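Local coordinates for protein glutathione S-transferase (Sphingobium chungbukense, PDB 6M1T) that binds glutathione and, as a beta-class glutathione S-transferase, probably transfers it to other compounds in detoxification, at residues Pro7-Leu12 against Gly50-Leu55; His15-Glu20 against Ala154-Phe159; Ser103-Ala108 against Val160-Pro165. All blocks are in the same frame, centred on the assembly; numbering follows the deposited sequence. Where two conformers were deposited one is given.

Overall arrangement
From the N terminus, the turn after strand 2-5 meets the loop entering strand 54-56. This is interaction 1, which closes a loop of 37 residues within the thioredoxin-like N-terminal domain. Next along the chain, helix 12-21 packs on helix 153-162 in interaction 2, the long-range closure that joins this domain to the helical C-terminal domain. Interaction 2 crosses both other contacts, because its segments alternate with theirs. Interaction 3 ties helix 89-108 to the end of helix 153-162 and follows interaction 1 in series. Interactions 1 and 3 still meet in space: Trp-164 reaches Gly-8, and both touch the same glutathione. Interactions 2 and 3 share helix 153-162.

Interaction 1: Pro7-Leu12 against Gly50-Leu55; sequences PGACSL and GKVPAL. With GSH (glutathione), chain C.
Cys-10 and Ser-11 lean on Val-52 and Pro-53, and the peptide bond between the last two is cis. This cis-proline loop is a hallmark of the thioredoxin fold, which glutathione S-transferases use for their N-terminal domain. Facing it, Ala-9 to Leu-12 make a type I turn that leads into helix 12-21.

The two segments meet by packing, with no hydrogen bond between them. CB of Ser-11 rests on CB of Pro-53 at 3.8 Å. The hydroxyl of Ser-11 is turned in between its own backbone N and carbonyl carbon (chi1 49°), which lays OG alongside Val-52 CG2 at 3.7 Å. Its polar partner is the backbone N of Ser-6. Cys-10 SG packs against Pro-53 CD at 3.8 Å.

Hydrogen bonds tie 50-55 to glutathione. Val-52 uses both backbone groups. Its N gives a bond to O2 of the ligand at 2.9 Å. Its O takes one from ligand N2 at 2.8 Å, nearly straight at 171°. These two bonds fix the middle of the peptide. The chain of Lys-51 runs extended and then bends at its last torsion (chi4 -88°), bringing NZ to the glutathione carboxylate oxygen O31 at 2.9 Å. The bond from NZ to ligand OE1 is weak. Glu-65 and Asn-66 of the same chain, and Glu-104 of the second subunit, also bond the ligand.

The two sulfurs come close but are not joined as a disulfide: Cys-10 SG lies 3.1 Å from glutathione SG2.

Interaction 2: His15-Glu20 against Ala154-Phe159; sequences HIALRE and ADIYLF
Ile-16 and Ile-156 carry most of this apolar contact. The two side chains lie alongside, pointing opposite ways, and Ile-16 CG2 meets Ile-156 CG2 at 3.7 Å. The side chain of Ile-156 is extended (chi2 173°), which sends CD1 on over the backbone of the facing helix. There it lies 3.8 Å from Ala-17 CA and also meets the CB methyl of Ala-17. The aliphatic part of Glu-20 touches the same CD1 through its CG, at 4.3 Å. Toward Phe-159, Ile-16 CD1 approaches the ring obliquely, 4.3 Å from its CD2.

The two helices run roughly antiparallel, at 144°, with their axes 10.0 Å apart at closest approach. The contact belongs to the interface between the two domains of the glutathione S-transferase fold. Helix 12-21 comes from the thioredoxin-like domain and helix 153-162 from the all-helical one. Replacing Ile-156 by an alanine would probably open a gap between the helices and take away the methyls that meet Ile-16 CG2 and Ala-17.

Polar bonds stay outside the apolar patch. The carboxylate of Glu-20 pairs with Arg-188 and Ser-190. One turn apart on their helix, Arg-19 NH2 gives a bond to His-15 NE2 at 3.1 Å. The acceptor lies in the guanidinium plane, while the donor is tilted 18° from the imidazole plane. The other ring nitrogen, His-15 ND1, bonds Glu-198.

Interaction 3: Ser103-Ala108 against Val160-Pro165; sequences SEFHKA and VMLGWP. With GSH (glutathione), chain G; GSH (glutathione), chain C.
His-106 and Met-161 mark the closest backbone approach, with their CA atoms 7.1 Å apart. Helix 89-108 widens into a pi-type turn at Ser-103 to Phe-105. Beyond Val-160 the other backbone tightens, with Gly-163 N bonded to Val-160 O and Trp-164 N to Met-161 O. The indole of Trp-164 folds back so that one face has Met-161 CA over its centre.

Met-161 lies alongside Phe-105, the two side chains running in opposing directions. Its CB lies 3.7 Å from Phe-105 CE2, and its SD makes an oblique Met-aromatic contact with the ring. Leu-162 CD2 touches CE2 too, obliquely to the ring; the two side chains cross at about a right angle.

These residues belong to the core of the helical C-terminal domain, which here borders the glutathione site. Trp-164 and His-106 form a T-shaped pair, planes at 78°. The six-membered end of the indole presents its edge to a face of the imidazole, with CH2 3.9 Å from His-106 CD2. The histidine CG stands opposite its backbone N (chi1 -174°), and NE2 comes to 3.5 Å from SG2 of the glutathione of this subunit. Trp-164 NE1 probably bonds Gly-8 O, which ties the indole to the N-terminal domain.

Glu-104 faces the second subunit. Its OE2 makes a salt bridge with Lys-107 of that subunit, and its OE1 accepts a bond at 2.9 Å from N1 of the glutathione held there.

Interaction 1: Pro7-Leu12 against Gly50-Leu55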
loop_
_atom_site.group_PDB
_atom_site.type_symbol
_atom_site.label_atom_id
_atom_site.label_comp_id
_atom_site.label_asym_id
_atom_site.label_seq_id
_atom_site.Cartn_x
_atom_site.Cartn_y
_atom_site.Cartn_z
ATOM N N PRO A 7 -13.453 16.125 -4.214
ATOM C CA PRO A 7 -12.605 17.223 -3.727
ATOM C C PRO A 7 -12.057 16.965 -2.332
ATOM O O PRO A 7 -12.820 16.641 -1.416
ATOM C CB PRO A 7 -13.519 18.448 -3.727
ATOM C CG PRO A 7 -14.534 18.099 -4.777
ATOM C CD PRO A 7 -14.774 16.600 -4.647
ATOM N N GLY A 8 -10.754 17.129 -2.186
ATOM C CA GLY A 8 -10.089 17.043 -0.879
ATOM C C GLY A 8 -9.753 15.609 -0.494
ATOM O O GLY A 8 -9.012 15.431 0.526
ATOM N N ALA A 9 -10.225 14.610 -1.264
ATOM C CA ALA A 9 -9.994 13.175 -0.961
ATOM C C ALA A 9 -8.581 12.817 -1.404
ATOM O O ALA A 9 -7.857 13.731 -1.890
ATOM C CB ALA A 9 -11.054 12.320 -1.622
ATOM N N CYS A 10 -8.160 11.547 -1.248
ATOM C CA CYS A 10 -6.766 11.164 -1.581
ATOM C C CYS A 10 -6.550 11.279 -3.099
ATOM O O CYS A 10 -5.342 11.342 -3.539
ATOM C CB CYS A 10 -6.425 9.784 -1.042
ATOM S SG CYS A 10 -7.575 8.602 -1.772
ATOM N N SER A 11 -7.624 11.405 -3.899
ATOM C CA SER A 11 -7.555 11.725 -5.358
ATOM C C SER A 11 -6.883 13.075 -5.661
ATOM O O SER A 11 -6.403 13.262 -6.837
ATOM C CB SER A 11 -8.922 11.641 -6.021
ATOM O OG SER A 11 -9.900 12.348 -5.293
ATOM N N LEU A 12 -6.843 13.998 -4.694
ATOM C CA LEU A 12 -6.082 15.270 -4.885
ATOM C C LEU A 12 -4.629 14.955 -5.262
ATOM O O LEU A 12 -4.034 15.723 -6.002
ATOM C CB LEU A 12 -6.223 16.119 -3.629
ATOM C CG LEU A 12 -5.516 17.470 -3.609
ATOM C CD1 LEU A 12 -5.996 18.399 -4.726
ATOM C CD2 LEU A 12 -5.746 18.114 -2.263
ATOM N N GLY A 50 -15.782 1.348 -6.123
ATOM C CA GLY A 50 -16.461 2.634 -5.891
ATOM C C GLY A 50 -15.517 3.698 -5.321
ATOM O O GLY A 50 -16.000 4.748 -4.895
ATOM N N LYS A 51 -14.217 3.471 -5.289
ATOM C CA LYS A 51 -13.301 4.425 -4.597
ATOM C C LYS A 51 -12.566 5.324 -5.605
ATOM O O LYS A 51 -12.288 4.914 -6.762
ATOM C CB LYS A 51 -12.299 3.669 -3.738
ATOM C CG LYS A 51 -12.903 2.865 -2.597
ATOM C CD LYS A 51 -11.892 1.970 -1.953
ATOM C CE LYS A 51 -12.416 1.322 -0.699
ATOM N NZ LYS A 51 -12.156 2.216 0.435
ATOM N N VAL A 52 -12.193 6.517 -5.128
ATOM C CA VAL A 52 -11.317 7.452 -5.889
ATOM C C VAL A 52 -9.950 7.379 -5.231
ATOM O O VAL A 52 -9.869 7.104 -4.044
ATOM C CB VAL A 52 -11.886 8.879 -5.960
ATOM C CG1 VAL A 52 -13.103 8.916 -6.868
ATOM C CG2 VAL A 52 -12.171 9.517 -4.591
ATOM N N PRO A 53 -8.839 7.600 -5.964
ATOM C CA PRO A 53 -8.883 7.920 -7.400
ATOM C C PRO A 53 -9.054 6.704 -8.317
ATOM O O PRO A 53 -8.684 5.608 -7.922
ATOM C CB PRO A 53 -7.488 8.501 -7.695
ATOM C CG PRO A 53 -6.602 7.815 -6.654
ATOM C CD PRO A 53 -7.464 7.617 -5.422
ATOM N N ALA A 54 -9.456 6.967 -9.547
ATOM C CA ALA A 54 -9.314 6.027 -10.679
ATOM C C ALA A 54 -8.822 6.852 -11.866
ATOM O O ALA A 54 -9.220 8.035 -11.982
ATOM C CB ALA A 54 -10.607 5.345 -10.979
ATOM N N LEU A 55 -7.911 6.290 -12.642
ATOM C CA LEU A 55 -7.323 6.958 -13.813
ATOM C C LEU A 55 -7.621 6.158 -15.073
ATOM O O LEU A 55 -7.134 5.022 -15.136
ATOM C CB LEU A 55 -5.823 7.087 -13.625
ATOM C CG LEU A 55 -5.147 7.800 -14.793
ATOM C CD1 LEU A 55 -5.536 9.278 -14.814
ATOM C CD2 LEU A 55 -3.645 7.690 -14.668
HETATM N N1 GSH C . -6.209 1.982 -1.395
HETATM C CA1 GSH C . -6.879 3.011 -2.211
HETATM C C1 GSH C . -5.833 3.893 -2.905
HETATM O O11 GSH C . -4.724 3.955 -2.358
HETATM O O12 GSH C . -6.193 4.486 -3.978
HETATM C CB1 GSH C . -7.774 3.834 -1.280
HETATM C CG1 GSH C . -8.774 4.709 -1.985
HETATM C CD1 GSH C . -9.743 5.309 -0.968
HETATM O OE1 GSH C . -9.939 4.812 0.149
HETATM N N2 GSH C . -10.412 6.377 -1.383
HETATM C CA2 GSH C . -11.437 7.075 -0.634
HETATM C C2 GSH C . -12.831 6.737 -1.135
HETATM O O2 GSH C . -13.074 6.768 -2.341
HETATM C CB2 GSH C . -11.220 8.587 -0.659
HETATM S SG2 GSH C . -9.801 9.139 0.339
HETATM N N3 GSH C . -13.699 6.342 -0.222
HETATM C CA3 GSH C . -15.070 6.023 -0.538
HETATM C C3 GSH C . -15.482 4.631 -0.050
HETATM O O31 GSH C . -14.581 3.867 0.352
HETATM O O32 GSH C . -16.695 4.341 -0.115
#

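Interaction 2: His15-Glu20 against Ala154-Phe159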
loop_
_atom_site.group_PDB
_atom_site.type_symbol
_atom_site.label_atom_id
_atom_site.label_comp_id
_atom_site.label_asym_id
_atom_site.label_seq_id
_atom_site.Cartn_x
_atom_site.Cartn_y
_atom_site.Cartn_z
ATOM N N HIS A 15 -4.263 14.350 -8.889
ATOM C CA HIS A 15 -4.663 15.673 -9.465
ATOM C C HIS A 15 -3.430 16.595 -9.502
ATOM O O HIS A 15 -3.111 17.159 -10.586
ATOM C CB HIS A 15 -5.822 16.281 -8.657
ATOM C CG HIS A 15 -6.504 17.435 -9.315
ATOM N ND1 HIS A 15 -7.634 18.032 -8.773
ATOM C CD2 HIS A 15 -6.273 18.053 -10.486
ATOM C CE1 HIS A 15 -8.008 19.046 -9.554
ATOM N NE2 HIS A 15 -7.217 19.045 -10.639
ATOM N N ILE A 16 -2.778 16.784 -8.372
ATOM C CA ILE A 16 -1.542 17.627 -8.288
ATOM C C ILE A 16 -0.461 17.075 -9.248
ATOM O O ILE A 16 0.160 17.855 -9.966
ATOM C CB ILE A 16 -1.058 17.730 -6.841
ATOM C CG1 ILE A 16 -2.036 18.558 -6.017
ATOM C CG2 ILE A 16 0.369 18.278 -6.789
ATOM C CD1 ILE A 16 -1.912 18.425 -4.525
ATOM N N ALA A 17 -0.234 15.765 -9.262
ATOM C CA ALA A 17 0.821 15.102 -10.066
ATOM C C ALA A 17 0.627 15.372 -11.563
ATOM O O ALA A 17 1.618 15.608 -12.273
ATOM C CB ALA A 17 0.865 13.605 -9.749
ATOM N N LEU A 18 -0.591 15.242 -12.076
ATOM C CA LEU A 18 -0.885 15.533 -13.493
ATOM C C LEU A 18 -0.584 17.008 -13.799
ATOM O O LEU A 18 -0.118 17.269 -14.939
ATOM C CB LEU A 18 -2.345 15.177 -13.796
ATOM C CG LEU A 18 -2.612 13.676 -13.834
ATOM C CD1 LEU A 18 -4.092 13.396 -13.706
ATOM C CD2 LEU A 18 -2.056 13.060 -15.097
ATOM N N ARG A 19 -0.905 17.914 -12.881
ATOM C CA ARG A 19 -0.552 19.359 -13.016
ATOM C C ARG A 19 0.985 19.516 -13.017
ATOM O O ARG A 19 1.466 20.368 -13.771
ATOM C CB ARG A 19 -1.195 20.216 -11.932
ATOM C CG ARG A 19 -2.706 20.324 -12.130
ATOM C CD ARG A 19 -3.424 21.245 -11.180
ATOM N NE ARG A 19 -4.855 21.104 -11.436
ATOM C CZ ARG A 19 -5.579 21.838 -12.270
ATOM N NH1 ARG A 19 -5.034 22.850 -12.916
ATOM N NH2 ARG A 19 -6.852 21.541 -12.440
ATOM N N GLU A 20 1.713 18.718 -12.235
ATOM C CA GLU A 20 3.197 18.743 -12.161
ATOM C C GLU A 20 3.818 18.218 -13.463
ATOM O O GLU A 20 4.959 18.652 -13.803
ATOM C CB GLU A 20 3.701 18.015 -10.912
ATOM C CG GLU A 20 3.521 18.800 -9.630
ATOM C CD GLU A 20 4.574 19.897 -9.349
ATOM O OE1 GLU A 20 5.665 19.871 -9.956
ATOM O OE2 GLU A 20 4.311 20.742 -8.505
ATOM N N ALA A 154 5.681 11.064 -3.732
ATOM C CA ALA A 154 5.553 10.696 -2.305
ATOM C C ALA A 154 5.309 11.964 -1.505
ATOM O O ALA A 154 4.511 11.912 -0.566
ATOM C CB ALA A 154 6.766 9.932 -1.816
ATOM N N ASP A 155 5.976 13.077 -1.837
ATOM C CA ASP A 155 5.704 14.376 -1.156
ATOM C C ASP A 155 4.253 14.794 -1.491
ATOM O O ASP A 155 3.544 15.319 -0.645
ATOM C CB ASP A 155 6.663 15.485 -1.622
ATOM C CG ASP A 155 8.137 15.204 -1.329
ATOM O OD1 ASP A 155 8.476 15.101 -0.161
ATOM O OD2 ASP A 155 8.899 15.033 -2.268
ATOM N N ILE A 156 3.849 14.651 -2.741
ATOM C CA ILE A 156 2.473 15.061 -3.139
ATOM C C ILE A 156 1.463 14.275 -2.287
ATOM O O ILE A 156 0.538 14.834 -1.746
ATOM C CB ILE A 156 2.238 14.855 -4.635
ATOM C CG1 ILE A 156 3.126 15.768 -5.506
ATOM C CG2 ILE A 156 0.741 15.098 -4.876
ATOM C CD1 ILE A 156 3.034 15.446 -7.002
ATOM N N TYR A 157 1.648 12.978 -2.188
ATOM C CA TYR A 157 0.710 12.075 -1.471
ATOM C C TYR A 157 0.676 12.407 0.028
ATOM O O TYR A 157 -0.413 12.597 0.594
ATOM C CB TYR A 157 1.187 10.668 -1.741
ATOM C CG TYR A 157 0.217 9.553 -1.464
ATOM C CD1 TYR A 157 -1.158 9.729 -1.429
ATOM C CD2 TYR A 157 0.725 8.270 -1.369
ATOM C CE1 TYR A 157 -2.008 8.644 -1.210
ATOM C CE2 TYR A 157 -0.103 7.180 -1.190
ATOM C CZ TYR A 157 -1.469 7.362 -1.123
ATOM O OH TYR A 157 -2.251 6.256 -0.890
ATOM N N LEU A 158 1.858 12.598 0.647
ATOM C CA LEU A 158 1.946 12.948 2.082
ATOM C C LEU A 158 1.265 14.292 2.284
ATOM O O LEU A 158 0.454 14.396 3.215
ATOM C CB LEU A 158 3.398 12.993 2.564
ATOM C CG LEU A 158 3.610 13.441 4.009
ATOM C CD1 LEU A 158 2.799 12.581 4.994
ATOM C CD2 LEU A 158 5.105 13.421 4.342
ATOM N N PHE A 159 1.612 15.281 1.441
ATOM C CA PHE A 159 1.036 16.652 1.545
ATOM C C PHE A 159 -0.488 16.583 1.605
ATOM O O PHE A 159 -1.098 17.185 2.460
ATOM C CB PHE A 159 1.438 17.478 0.332
ATOM C CG PHE A 159 0.772 18.814 0.259
ATOM C CD1 PHE A 159 1.262 19.860 1.021
ATOM C CD2 PHE A 159 -0.253 19.055 -0.651
ATOM C CE1 PHE A 159 0.718 21.131 0.919
ATOM C CE2 PHE A 159 -0.797 20.329 -0.751
ATOM C CZ PHE A 159 -0.333 21.352 0.055
#

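Interaction 3: Ser103-Ala108 against Val160-Pro165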
loop_
_atom_site.group_PDB
_atom_site.type_symbol
_atom_site.label_atom_id
_atom_site.label_comp_id
_atom_site.label_asym_id
_atom_site.label_seq_id
_atom_site.Cartn_x
_atom_site.Cartn_y
_atom_site.Cartn_z
ATOM N N SER A 103 -1.147 2.270 3.066
ATOM C CA SER A 103 -1.431 1.075 3.893
ATOM C C SER A 103 -1.422 1.443 5.381
ATOM O O SER A 103 -2.153 0.823 6.135
ATOM C CB SER A 103 -0.451 -0.050 3.483
ATOM O OG SER A 103 -1.093 -0.320 2.223
ATOM N N GLU A 104 -0.653 2.433 5.832
ATOM C CA GLU A 104 -0.569 2.720 7.296
ATOM C C GLU A 104 -1.196 4.091 7.616
ATOM O O GLU A 104 -2.110 4.132 8.415
ATOM C CB GLU A 104 0.887 2.697 7.758
ATOM C CG GLU A 104 1.587 1.372 7.462
ATOM C CD GLU A 104 1.038 0.182 8.243
ATOM O OE1 GLU A 104 1.423 -0.953 7.934
ATOM O OE2 GLU A 104 0.213 0.377 9.126
ATOM N N PHE A 105 -0.706 5.171 7.015
ATOM C CA PHE A 105 -1.117 6.564 7.366
ATOM C C PHE A 105 -2.589 6.806 6.986
ATOM O O PHE A 105 -3.399 7.109 7.847
ATOM C CB PHE A 105 -0.181 7.575 6.707
ATOM C CG PHE A 105 -0.288 8.955 7.307
ATOM C CD1 PHE A 105 -0.444 9.109 8.676
ATOM C CD2 PHE A 105 -0.271 10.091 6.506
ATOM C CE1 PHE A 105 -0.519 10.377 9.241
ATOM C CE2 PHE A 105 -0.373 11.358 7.077
ATOM C CZ PHE A 105 -0.495 11.490 8.433
ATOM N N HIS A 106 -2.948 6.537 5.735
ATOM C CA HIS A 106 -4.333 6.712 5.212
ATOM C C HIS A 106 -5.270 5.978 6.152
ATOM O O HIS A 106 -6.309 6.559 6.521
ATOM C CB HIS A 106 -4.448 6.242 3.736
ATOM C CG HIS A 106 -5.777 6.505 3.065
ATOM N ND1 HIS A 106 -6.989 6.318 3.676
ATOM C CD2 HIS A 106 -6.076 6.872 1.804
ATOM C CE1 HIS A 106 -7.976 6.614 2.844
ATOM N NE2 HIS A 106 -7.445 6.962 1.694
ATOM N N LYS A 107 -4.986 4.703 6.428
ATOM C CA LYS A 107 -5.946 3.783 7.076
ATOM C C LYS A 107 -6.085 4.187 8.557
ATOM O O LYS A 107 -7.212 4.053 9.073
ATOM C CB LYS A 107 -5.574 2.311 6.821
ATOM C CG LYS A 107 -5.640 1.862 5.348
ATOM C CD LYS A 107 -6.844 2.392 4.578
ATOM C CE LYS A 107 -7.309 1.567 3.406
ATOM N NZ LYS A 107 -8.494 0.735 3.766
ATOM N N ALA A 108 -5.054 4.788 9.184
ATOM C CA ALA A 108 -5.159 5.381 10.551
ATOM C C ALA A 108 -6.366 6.329 10.661
ATOM O O ALA A 108 -6.978 6.356 11.734
ATOM C CB ALA A 108 -3.884 6.099 10.947
ATOM N N VAL A 160 -1.103 15.776 0.726
ATOM C CA VAL A 160 -2.586 15.672 0.683
ATOM C C VAL A 160 -3.123 15.170 2.027
ATOM O O VAL A 160 -4.031 15.796 2.582
ATOM C CB VAL A 160 -3.087 14.843 -0.510
ATOM C CG1 VAL A 160 -4.570 14.530 -0.369
ATOM C CG2 VAL A 160 -2.788 15.554 -1.802
ATOM N N MET A 161 -2.588 14.090 2.567
ATOM C CA MET A 161 -3.025 13.519 3.857
ATOM C C MET A 161 -2.705 14.457 5.040
ATOM O O MET A 161 -3.446 14.416 5.991
ATOM C CB MET A 161 -2.372 12.141 4.041
ATOM C CG MET A 161 -2.772 11.178 2.921
ATOM S SD MET A 161 -2.226 9.474 3.348
ATOM C CE MET A 161 -1.574 8.920 1.788
ATOM N N LEU A 162 -1.675 15.311 4.964
ATOM C CA LEU A 162 -1.368 16.305 6.046
ATOM C C LEU A 162 -2.417 17.410 6.059
ATOM O O LEU A 162 -2.598 18.044 7.099
ATOM C CB LEU A 162 0.054 16.847 5.852
ATOM C CG LEU A 162 1.166 15.838 6.094
ATOM C CD1 LEU A 162 2.521 16.512 5.916
ATOM C CD2 LEU A 162 1.083 15.204 7.444
ATOM N N GLY A 163 -3.210 17.535 4.991
ATOM C CA GLY A 163 -4.434 18.356 5.019
ATOM C C GLY A 163 -5.597 17.776 5.805
ATOM O O GLY A 163 -6.575 18.533 5.983
ATOM N N TRP A 164 -5.557 16.506 6.254
ATOM C CA TRP A 164 -6.716 15.839 6.906
ATOM C C TRP A 164 -6.824 16.062 8.419
ATOM O O TRP A 164 -7.931 16.240 8.906
ATOM C CB TRP A 164 -6.711 14.340 6.608
ATOM C CG TRP A 164 -6.957 14.054 5.166
ATOM C CD1 TRP A 164 -7.379 14.891 4.180
ATOM C CD2 TRP A 164 -6.784 12.766 4.560
ATOM N NE1 TRP A 164 -7.499 14.202 2.995
ATOM C CE2 TRP A 164 -7.103 12.902 3.197
ATOM C CE3 TRP A 164 -6.350 11.549 5.063
ATOM C CZ2 TRP A 164 -7.026 11.826 2.312
ATOM C CZ3 TRP A 164 -6.232 10.493 4.189
ATOM C CH2 TRP A 164 -6.581 10.630 2.840
ATOM N N PRO A 165 -5.739 16.019 9.202
ATOM C CA PRO A 165 -5.856 16.147 10.662
ATOM C C PRO A 165 -6.669 17.382 11.083
ATOM O O PRO A 165 -7.433 17.274 12.039
ATOM C CB PRO A 165 -4.398 16.242 11.114
ATOM C CG PRO A 165 -3.628 15.512 10.060
ATOM C CD PRO A 165 -4.364 15.782 8.768
HETATM N N1 GSH G . 2.196 -2.162 5.458
HETATM C CA1 GSH G . 3.191 -3.124 5.995
HETATM C C1 GSH G . 3.751 -4.005 4.844
HETATM O O11 GSH G . 4.945 -4.422 4.952
HETATM O O12 GSH G . 3.015 -4.211 3.859
HETATM C CB1 GSH G . 2.494 -3.885 7.132
HETATM C CG1 GSH G . 3.337 -4.986 7.751
HETATM C CD1 GSH G . 2.622 -5.560 8.957
HETATM O OE1 GSH G . 1.567 -5.081 9.377
HETATM N N2 GSH G . 3.234 -6.589 9.532
HETATM C CA2 GSH G . 2.767 -7.269 10.724
HETATM C C2 GSH G . 3.549 -6.861 11.962
HETATM O O2 GSH G . 4.779 -6.789 11.963
HETATM C CB2 GSH G . 2.798 -8.775 10.495
HETATM S SG2 GSH G . 1.587 -9.311 9.268
HETATM N N3 GSH G . 2.837 -6.588 13.038
HETATM C CA3 GSH G . 3.447 -6.263 14.300
HETATM C C3 GSH G . 3.066 -4.861 14.761
HETATM O O31 GSH G . 3.516 -4.490 15.858
HETATM O O32 GSH G . 2.307 -4.198 14.010
HETATM N N1 GSH C . -6.209 1.982 -1.395
HETATM C CA1 GSH C . -6.879 3.011 -2.211
HETATM C C1 GSH C . -5.833 3.893 -2.905
HETATM O O11 GSH C . -4.724 3.955 -2.358
HETATM O O12 GSH C . -6.193 4.486 -3.978
HETATM C CB1 GSH C . -7.774 3.834 -1.280
HETATM C CG1 GSH C . -8.774 4.709 -1.985
HETATM C CD1 GSH C . -9.743 5.309 -0.968
HETATM O OE1 GSH C . -9.939 4.812 0.149
HETATM N N2 GSH C . -10.412 6.377 -1.383
HETATM C CA2 GSH C . -11.437 7.075 -0.634
HETATM C C2 GSH C . -12.831 6.737 -1.135
HETATM O O2 GSH C . -13.074 6.768 -2.341
HETATM C CB2 GSH C . -11.220 8.587 -0.659
HETATM S SG2 GSH C . -9.801 9.139 0.339
HETATM N N3 GSH C . -13.699 6.342 -0.222
HETATM C CA3 GSH C . -15.070 6.023 -0.538
HETATM C C3 GSH C . -15.482 4.631 -0.050
HETATM O O31 GSH C . -14.581 3.867 0.352
HETATM O O32 GSH C . -16.695 4.341 -0.115
#